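Local coordinates for protein FdhC (Acinetobacter nosocomialis, PDB 5KTC) that transfers a 3-hydroxybutanoyl group from coenzyme A to the amino group of a dTDP-linked amino sugar, as a sugar N-acyltransferase of the GNAT superfamily, at residues T11-V16 and Y64-F69; G78-Y83 and G95-N100. All coordinates share one frame; numbering follows the deposited sequence.

Contact 1. Residues T11-V16 and Y64-F69; sequences TYLRLV and YYFIIF. With FUH ([[(2~{R},3~{S},5~{R})-5-[5-methyl-2,4-bis(oxidanylidene)pyrimidin-1-yl]-3-oxidanyl-oxolan-2-yl]methoxy-oxidanyl-phosphoryl] [(2~{R},3~{R},4~{S},5~{R},6~{R})-6-methyl-3,5-bis(oxidanyl)-4-[[(3~{R})-3-oxidanylbutanoyl]amino]oxan-2-yl] hydrogen phosphate), chain C.
Tyr-12 lays its ring over the base of the Phe-69 side chain instead of over the ring: Phe-69 CB sits 3.4 Å from the centroid of the Tyr-12 ring, 18° off the normal, a CH-pi contact. The two ring planes are nearly parallel (6°) but so offset that the rings do not stack face on face; the contact is with CB. Tyr-12 reaches there because its CG stands between the backbone N and the carbonyl carbon (chi1 61°). Arg-14 meets the CE1/CZ edge of the Phe-69 ring. Its chain bends at chi2, its NH2 comes within 3.6 Å of Phe-69 CZ, and its NH1 turns back to Leu-15 O at 2.8 Å; Asp-20 adds a salt bridge to NH1. On the other face of the sheet Leu-13 CD2 lies alongside Ile-68 CG1. Farther along, Leu-15 CD2 rests over a face of the Phe-66 ring, 3.8 Å from its centroid, and Val-16 CG2 covers the Tyr-65 ring in the same manner. Five antiparallel backbone bonds close the pair, the last from Val-16 N to Tyr-65 O. Tyr-65 gives its OH to thymine O15 of the bound product FUH at 2.6 Å. The edge strand therefore holds by backbone bonds and CH-pi packing, and Val-16 packs on the ring whose OH bonds the thymine carbonyl, which probably helps to place it.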
# COMPACT_ATOMS: atom_id res chain seq x y z
N THR A 11 -11.77 0.67 -5.54
CA THR A 11 -11.33 0.35 -4.17
C THR A 11 -11.32 1.58 -3.30
O THR A 11 -11.40 2.70 -3.79
CB THR A 11 -9.90 -0.24 -4.14
OG1 THR A 11 -9.05 0.67 -4.83
CG2 THR A 11 -9.82 -1.63 -4.82
N TYR A 12 -11.22 1.37 -1.97
CA TYR A 12 -11.03 2.42 -1.02
C TYR A 12 -10.27 1.86 0.16
O TYR A 12 -10.18 0.64 0.32
CB TYR A 12 -12.34 3.04 -0.56
CG TYR A 12 -13.32 2.16 0.14
CD1 TYR A 12 -14.28 1.43 -0.56
CD2 TYR A 12 -13.31 2.03 1.51
CE1 TYR A 12 -15.23 0.66 0.07
CE2 TYR A 12 -14.26 1.23 2.16
CZ TYR A 12 -15.20 0.51 1.45
OH TYR A 12 -16.11 -0.37 2.08
N LEU A 13 -9.68 2.75 0.92
CA LEU A 13 -8.86 2.38 2.08
C LEU A 13 -9.43 3.02 3.30
O LEU A 13 -9.85 4.14 3.26
CB LEU A 13 -7.41 2.90 1.96
CG LEU A 13 -6.49 2.54 0.78
CD1 LEU A 13 -5.00 2.61 1.07
CD2 LEU A 13 -6.80 1.30 0.02
N ARG A 14 -9.30 2.34 4.43
CA ARG A 14 -9.59 2.95 5.74
C ARG A 14 -8.68 2.43 6.80
O ARG A 14 -8.18 1.28 6.67
CB ARG A 14 -11.06 2.80 6.11
CG ARG A 14 -11.47 1.36 6.42
CD ARG A 14 -12.23 1.25 7.76
NE ARG A 14 -12.64 -0.12 7.99
CZ ARG A 14 -11.93 -1.07 8.58
NH1 ARG A 14 -10.74 -0.81 9.11
NH2 ARG A 14 -12.45 -2.31 8.67
N LEU A 15 -8.44 3.22 7.84
CA LEU A 15 -7.48 2.79 8.88
C LEU A 15 -7.85 1.50 9.59
O LEU A 15 -9.03 1.27 9.91
CB LEU A 15 -7.29 3.90 9.89
CG LEU A 15 -6.61 5.17 9.33
CD1 LEU A 15 -6.60 6.35 10.30
CD2 LEU A 15 -5.18 4.85 8.92
N VAL A 16 -6.84 0.68 9.85
CA VAL A 16 -6.99 -0.58 10.61
C VAL A 16 -7.54 -0.34 12.02
O VAL A 16 -7.16 0.65 12.68
CB VAL A 16 -5.65 -1.34 10.65
CG1 VAL A 16 -5.63 -2.49 11.66
CG2 VAL A 16 -5.40 -1.87 9.25
N TYR A 64 0.70 4.45 9.54
CA TYR A 64 -0.66 4.37 9.07
C TYR A 64 -0.87 3.10 8.32
O TYR A 64 -0.17 2.84 7.34
CB TYR A 64 -0.96 5.57 8.17
CG TYR A 64 -0.78 6.87 8.89
CD1 TYR A 64 -1.71 7.30 9.84
CD2 TYR A 64 0.35 7.64 8.71
CE1 TYR A 64 -1.50 8.48 10.56
CE2 TYR A 64 0.54 8.85 9.41
CZ TYR A 64 -0.39 9.25 10.35
OH TYR A 64 -0.23 10.42 11.08
N TYR A 65 -1.81 2.31 8.78
CA TYR A 65 -2.06 0.94 8.31
C TYR A 65 -3.51 0.86 7.90
O TYR A 65 -4.36 1.32 8.66
CB TYR A 65 -1.83 0.00 9.47
CG TYR A 65 -1.80 -1.46 9.24
CD1 TYR A 65 -1.70 -2.03 8.00
CD2 TYR A 65 -1.81 -2.31 10.34
CE1 TYR A 65 -1.61 -3.42 7.85
CE2 TYR A 65 -1.72 -3.69 10.21
CZ TYR A 65 -1.62 -4.25 8.96
OH TYR A 65 -1.55 -5.66 8.79
N PHE A 66 -3.77 0.37 6.69
CA PHE A 66 -5.09 0.38 6.06
C PHE A 66 -5.58 -0.99 5.63
O PHE A 66 -4.80 -1.83 5.19
CB PHE A 66 -5.10 1.28 4.81
CG PHE A 66 -4.69 2.71 5.07
CD1 PHE A 66 -3.38 3.06 5.09
CD2 PHE A 66 -5.63 3.69 5.25
CE1 PHE A 66 -2.95 4.35 5.34
CE2 PHE A 66 -5.27 4.99 5.51
CZ PHE A 66 -3.91 5.34 5.55
N ILE A 67 -6.88 -1.19 5.77
CA ILE A 67 -7.58 -2.25 5.06
C ILE A 67 -7.98 -1.67 3.68
O ILE A 67 -8.39 -0.52 3.62
CB ILE A 67 -8.86 -2.71 5.78
CG1 ILE A 67 -8.56 -3.09 7.22
CG2 ILE A 67 -9.52 -3.82 5.00
CD1 ILE A 67 -7.57 -4.24 7.40
N ILE A 68 -7.78 -2.49 2.66
CA ILE A 68 -8.17 -2.20 1.31
C ILE A 68 -9.53 -2.88 1.11
O ILE A 68 -9.66 -4.08 1.40
CB ILE A 68 -7.18 -2.73 0.28
CG1 ILE A 68 -5.74 -2.22 0.52
CG2 ILE A 68 -7.67 -2.33 -1.12
CD1 ILE A 68 -4.69 -2.88 -0.37
N PHE A 69 -10.50 -2.14 0.57
CA PHE A 69 -11.88 -2.62 0.36
C PHE A 69 -12.22 -2.53 -1.11
O PHE A 69 -11.74 -1.63 -1.76
CB PHE A 69 -12.90 -1.76 1.13
CG PHE A 69 -13.03 -2.13 2.56
CD1 PHE A 69 -12.19 -1.52 3.55
CD2 PHE A 69 -13.99 -3.08 2.95
CE1 PHE A 69 -12.33 -1.88 4.89
CE2 PHE A 69 -14.10 -3.43 4.29
CZ PHE A 69 -13.27 -2.83 5.25
O1 FUH C . 5.12 -5.03 0.92
C1 FUH C . 6.28 -4.69 0.70
C2 FUH C . 6.65 -3.62 -0.27
C3 FUH C . 5.59 -3.41 -1.32
O2 FUH C . 5.83 -4.24 -2.48
C4 FUH C . 5.61 -1.98 -1.82
N1 FUH C . 7.35 -5.27 1.38
C5 FUH C . 7.12 -6.08 2.57
C6 FUH C . 7.94 -7.38 2.54
O3 FUH C . 9.25 -7.02 2.40
C7 FUH C . 7.90 -8.16 3.84
C8 FUH C . 8.94 -9.30 3.94
O4 FUH C . 8.14 -7.30 4.96
C9 FUH C . 7.48 -5.28 3.81
O5 FUH C . 6.60 -4.16 4.00
C10 FUH C . 7.32 -6.11 5.02
O6 FUH C . 5.95 -6.47 5.11
P1 FUH C . 5.34 -7.10 6.41
O7 FUH C . 5.58 -8.57 6.50
O8 FUH C . 3.85 -6.79 6.29
O9 FUH C . 5.74 -6.26 7.70
P2 FUH C . 7.03 -6.29 8.64
O10 FUH C . 7.50 -4.88 8.76
O11 FUH C . 8.03 -7.23 7.98
O12 FUH C . 6.37 -6.83 9.95
C11 FUH C . 6.98 -6.57 11.22
C12 FUH C . 6.61 -7.69 12.16
C13 FUH C . 6.78 -9.09 11.54
O13 FUH C . 7.20 -10.06 12.52
C14 FUH C . 5.37 -9.51 11.13
C15 FUH C . 4.54 -8.80 12.17
O14 FUH C . 5.23 -7.58 12.53
N2 FUH C . 3.21 -8.30 11.73
C16 FUH C . 3.11 -7.32 10.79
C17 FUH C . 1.85 -6.82 10.44
C18 FUH C . 1.68 -5.72 9.41
C19 FUH C . 0.71 -7.41 11.07
O15 FUH C . -0.47 -6.94 10.82
N3 FUH C . 0.85 -8.38 11.99
C20 FUH C . 2.08 -8.77 12.33
O16 FUH C . 2.21 -9.74 13.22

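Contact 2. Residues G78-Y83 and G95-N100; sequences GTVRLY and GSWILN. With FUH ([[(2~{R},3~{S},5~{R})-5-[5-methyl-2,4-bis(oxidanylidene)pyrimidin-1-yl]-3-oxidanyl-oxolan-2-yl]methoxy-oxidanyl-phosphoryl] [(2~{R},3~{R},4~{S},5~{R},6~{R})-6-methyl-3,5-bis(oxidanyl)-4-[[(3~{R})-3-oxidanylbutanoyl]amino]oxan-2-yl] hydrogen phosphate), chain C.
Backbone bonds between Thr-79 and Ile-98, and between Arg-81 and Gly-95, join the beta hairpin of strands 75-86 and 91-99, but the register slips by one residue: a beta bulge, Ser-96 and Trp-97 set against Val-80. Such a bulge, a feature of the GNAT fold's fourth strand, turns Ser-96 N and Trp-97 N to the product. Among side chains, Thr-79 OG1 donates to the bulged carbonyl, Ser-96 O, at 2.7 Å, and Arg-81 grips Ser-96 OG side-on, with NE at 2.9 Å and NH2 at 3.1 Å, both nearly in the guanidinium plane. Toward the product, Ser-96 OG donates to the phosphate oxygen O8 of FUH at 2.5 Å, while Arg-81 NH2 reaches O10 of the second phosphate. The sugar hydroxyl O5 meets Ser-96 N at 3.0 Å and Tyr-83 OH at 2.8 Å. Trp-97 N bonds the acyl carbonyl O1 weakly. The Tyr-83 ring lies over one face of the Arg-81 guanidinium. Apolar packing brings Val-80 CG2 to 3.7 Å from Trp-97 CD1. Coenzyme A bonds to Trp-97 O and Leu-99 N. Glu-63 of strand 63-70 salt-bridges Arg-81 NH1, helix 21-28 packs on Thr-79 and Ile-98, and helix 107-122 covers Val-80, Trp-97 and Leu-99 on the other face.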
# COMPACT_ATOMS: atom_id res chain seq x y z
N GLY A 78 -7.71 -6.63 1.21
CA GLY A 78 -6.30 -6.63 1.54
C GLY A 78 -5.82 -5.60 2.52
O GLY A 78 -6.63 -5.02 3.26
N THR A 79 -4.49 -5.41 2.54
CA THR A 79 -3.87 -4.53 3.47
C THR A 79 -2.81 -3.70 2.80
O THR A 79 -2.24 -4.08 1.76
CB THR A 79 -3.19 -5.27 4.64
OG1 THR A 79 -2.17 -6.16 4.16
CG2 THR A 79 -4.22 -5.99 5.39
N VAL A 80 -2.50 -2.56 3.42
CA VAL A 80 -1.28 -1.84 3.02
C VAL A 80 -0.88 -0.91 4.11
O VAL A 80 -1.74 -0.47 4.90
CB VAL A 80 -1.46 -1.10 1.64
CG1 VAL A 80 -2.41 0.10 1.79
CG2 VAL A 80 -0.11 -0.69 1.06
N ARG A 81 0.40 -0.61 4.18
CA ARG A 81 0.94 0.19 5.34
C ARG A 81 2.02 1.16 4.95
O ARG A 81 2.87 0.84 4.13
CB ARG A 81 1.51 -0.79 6.36
CG ARG A 81 1.85 -0.25 7.74
CD ARG A 81 1.99 -1.39 8.78
NE ARG A 81 3.09 -2.27 8.43
CZ ARG A 81 4.29 -2.46 9.01
NH1 ARG A 81 4.68 -1.90 10.16
NH2 ARG A 81 5.11 -3.30 8.41
N LEU A 82 1.98 2.35 5.58
CA LEU A 82 3.02 3.33 5.58
C LEU A 82 3.67 3.40 6.94
O LEU A 82 2.98 3.45 7.94
CB LEU A 82 2.51 4.73 5.28
CG LEU A 82 2.03 4.93 3.85
CD1 LEU A 82 0.75 4.15 3.58
CD2 LEU A 82 1.83 6.39 3.66
N TYR A 83 4.99 3.33 6.97
CA TYR A 83 5.70 3.11 8.24
C TYR A 83 7.18 3.58 8.10
O TYR A 83 7.69 3.87 6.99
CB TYR A 83 5.55 1.59 8.65
CG TYR A 83 6.27 0.58 7.76
CD1 TYR A 83 5.79 0.23 6.52
CD2 TYR A 83 7.47 -0.08 8.20
CE1 TYR A 83 6.44 -0.70 5.73
CE2 TYR A 83 8.11 -1.04 7.43
CZ TYR A 83 7.63 -1.34 6.17
OH TYR A 83 8.21 -2.31 5.37
N GLY A 95 4.56 -0.90 2.42
CA GLY A 95 4.57 -2.34 2.29
C GLY A 95 3.42 -2.96 3.02
O GLY A 95 2.29 -2.42 3.01
N SER A 96 3.66 -4.12 3.64
CA SER A 96 2.57 -4.97 4.10
C SER A 96 1.43 -5.09 3.08
O SER A 96 0.22 -5.04 3.43
CB SER A 96 2.03 -4.58 5.49
OG SER A 96 3.04 -4.41 6.46
N TRP A 97 1.81 -5.24 1.82
CA TRP A 97 0.91 -4.94 0.71
C TRP A 97 0.42 -6.29 0.23
O TRP A 97 1.20 -7.09 -0.35
CB TRP A 97 1.65 -4.27 -0.39
CG TRP A 97 0.81 -3.78 -1.53
CD1 TRP A 97 -0.46 -3.30 -1.49
CD2 TRP A 97 1.24 -3.69 -2.89
NE1 TRP A 97 -0.85 -2.90 -2.77
CE2 TRP A 97 0.19 -3.11 -3.63
CE3 TRP A 97 2.43 -4.04 -3.56
CZ2 TRP A 97 0.26 -2.91 -4.99
CZ3 TRP A 97 2.51 -3.83 -4.94
CH2 TRP A 97 1.42 -3.24 -5.64
N ILE A 98 -0.86 -6.55 0.48
CA ILE A 98 -1.45 -7.86 0.22
C ILE A 98 -2.85 -7.68 -0.35
O ILE A 98 -3.64 -6.88 0.16
CB ILE A 98 -1.56 -8.75 1.46
CG1 ILE A 98 -0.25 -8.79 2.28
CG2 ILE A 98 -1.86 -10.16 1.00
CD1 ILE A 98 -0.34 -9.29 3.69
N LEU A 99 -3.13 -8.41 -1.42
CA LEU A 99 -4.50 -8.44 -1.99
C LEU A 99 -4.95 -9.91 -2.15
O LEU A 99 -4.16 -10.72 -2.66
CB LEU A 99 -4.50 -7.74 -3.33
CG LEU A 99 -4.39 -6.21 -3.29
CD1 LEU A 99 -4.19 -5.69 -4.69
CD2 LEU A 99 -5.60 -5.52 -2.67
N ASN A 100 -6.18 -10.23 -1.77
CA ASN A 100 -6.62 -11.65 -1.83
C ASN A 100 -7.36 -11.89 -3.14
O ASN A 100 -7.48 -10.98 -3.97
CB ASN A 100 -7.48 -12.03 -0.61
CG ASN A 100 -8.79 -11.27 -0.52
OD1 ASN A 100 -9.34 -10.77 -1.49
ND2 ASN A 100 -9.29 -11.14 0.71
O1 FUH C . 5.12 -5.03 0.92
C1 FUH C . 6.28 -4.69 0.70
C2 FUH C . 6.65 -3.62 -0.27
C3 FUH C . 5.59 -3.41 -1.32
O2 FUH C . 5.83 -4.24 -2.48
C4 FUH C . 5.61 -1.98 -1.82
N1 FUH C . 7.35 -5.27 1.38
C5 FUH C . 7.12 -6.08 2.57
C6 FUH C . 7.94 -7.38 2.54
O3 FUH C . 9.25 -7.02 2.40
C7 FUH C . 7.90 -8.16 3.84
C8 FUH C . 8.94 -9.30 3.94
O4 FUH C . 8.14 -7.30 4.96
C9 FUH C . 7.48 -5.28 3.81
O5 FUH C . 6.60 -4.16 4.00
C10 FUH C . 7.32 -6.11 5.02
O6 FUH C . 5.95 -6.47 5.11
P1 FUH C . 5.34 -7.10 6.41
O7 FUH C . 5.58 -8.57 6.50
O8 FUH C . 3.85 -6.79 6.29
O9 FUH C . 5.74 -6.26 7.70
P2 FUH C . 7.03 -6.29 8.64
O10 FUH C . 7.50 -4.88 8.76
O11 FUH C . 8.03 -7.23 7.98
O12 FUH C . 6.37 -6.83 9.95
C11 FUH C . 6.98 -6.57 11.22
C12 FUH C . 6.61 -7.69 12.16
C13 FUH C . 6.78 -9.09 11.54
O13 FUH C . 7.20 -10.06 12.52
C14 FUH C . 5.37 -9.51 11.13
C15 FUH C . 4.54 -8.80 12.17
O14 FUH C . 5.23 -7.58 12.53
N2 FUH C . 3.21 -8.30 11.73
C16 FUH C . 3.11 -7.32 10.79
C17 FUH C . 1.85 -6.82 10.44
C18 FUH C . 1.68 -5.72 9.41
C19 FUH C . 0.71 -7.41 11.07
O15 FUH C . -0.47 -6.94 10.82
N3 FUH C . 0.85 -8.38 11.99
C20 FUH C . 2.08 -8.77 12.33
O16 FUH C . 2.21 -9.74 13.22

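Overall arrangement
Both segments of contact 1 come before those of contact 2 in the sequence, and their centres lie about 9 Å apart in one mixed sheet of the GNAT domain. Strands 11-15, 63-70, 75-86 and 91-99 follow one another across it, all antiparallel, so the middle pair joins the contacts directly: Tyr-64 O to Leu-82 N and Phe-66 N to Val-80 O are probable hydrogen bonds, both 2.8 Å. Strand 11-15, one of the two outermost in this chain, belongs to contact 1, while contact 2 lies deeper in the sheet, where coenzyme A meets strand 91-99. Both touch FUH: contact 1 through the thymine, contact 2 along the phosphates, sugar and acyl group, with Arg-81 also against the thymine methyl.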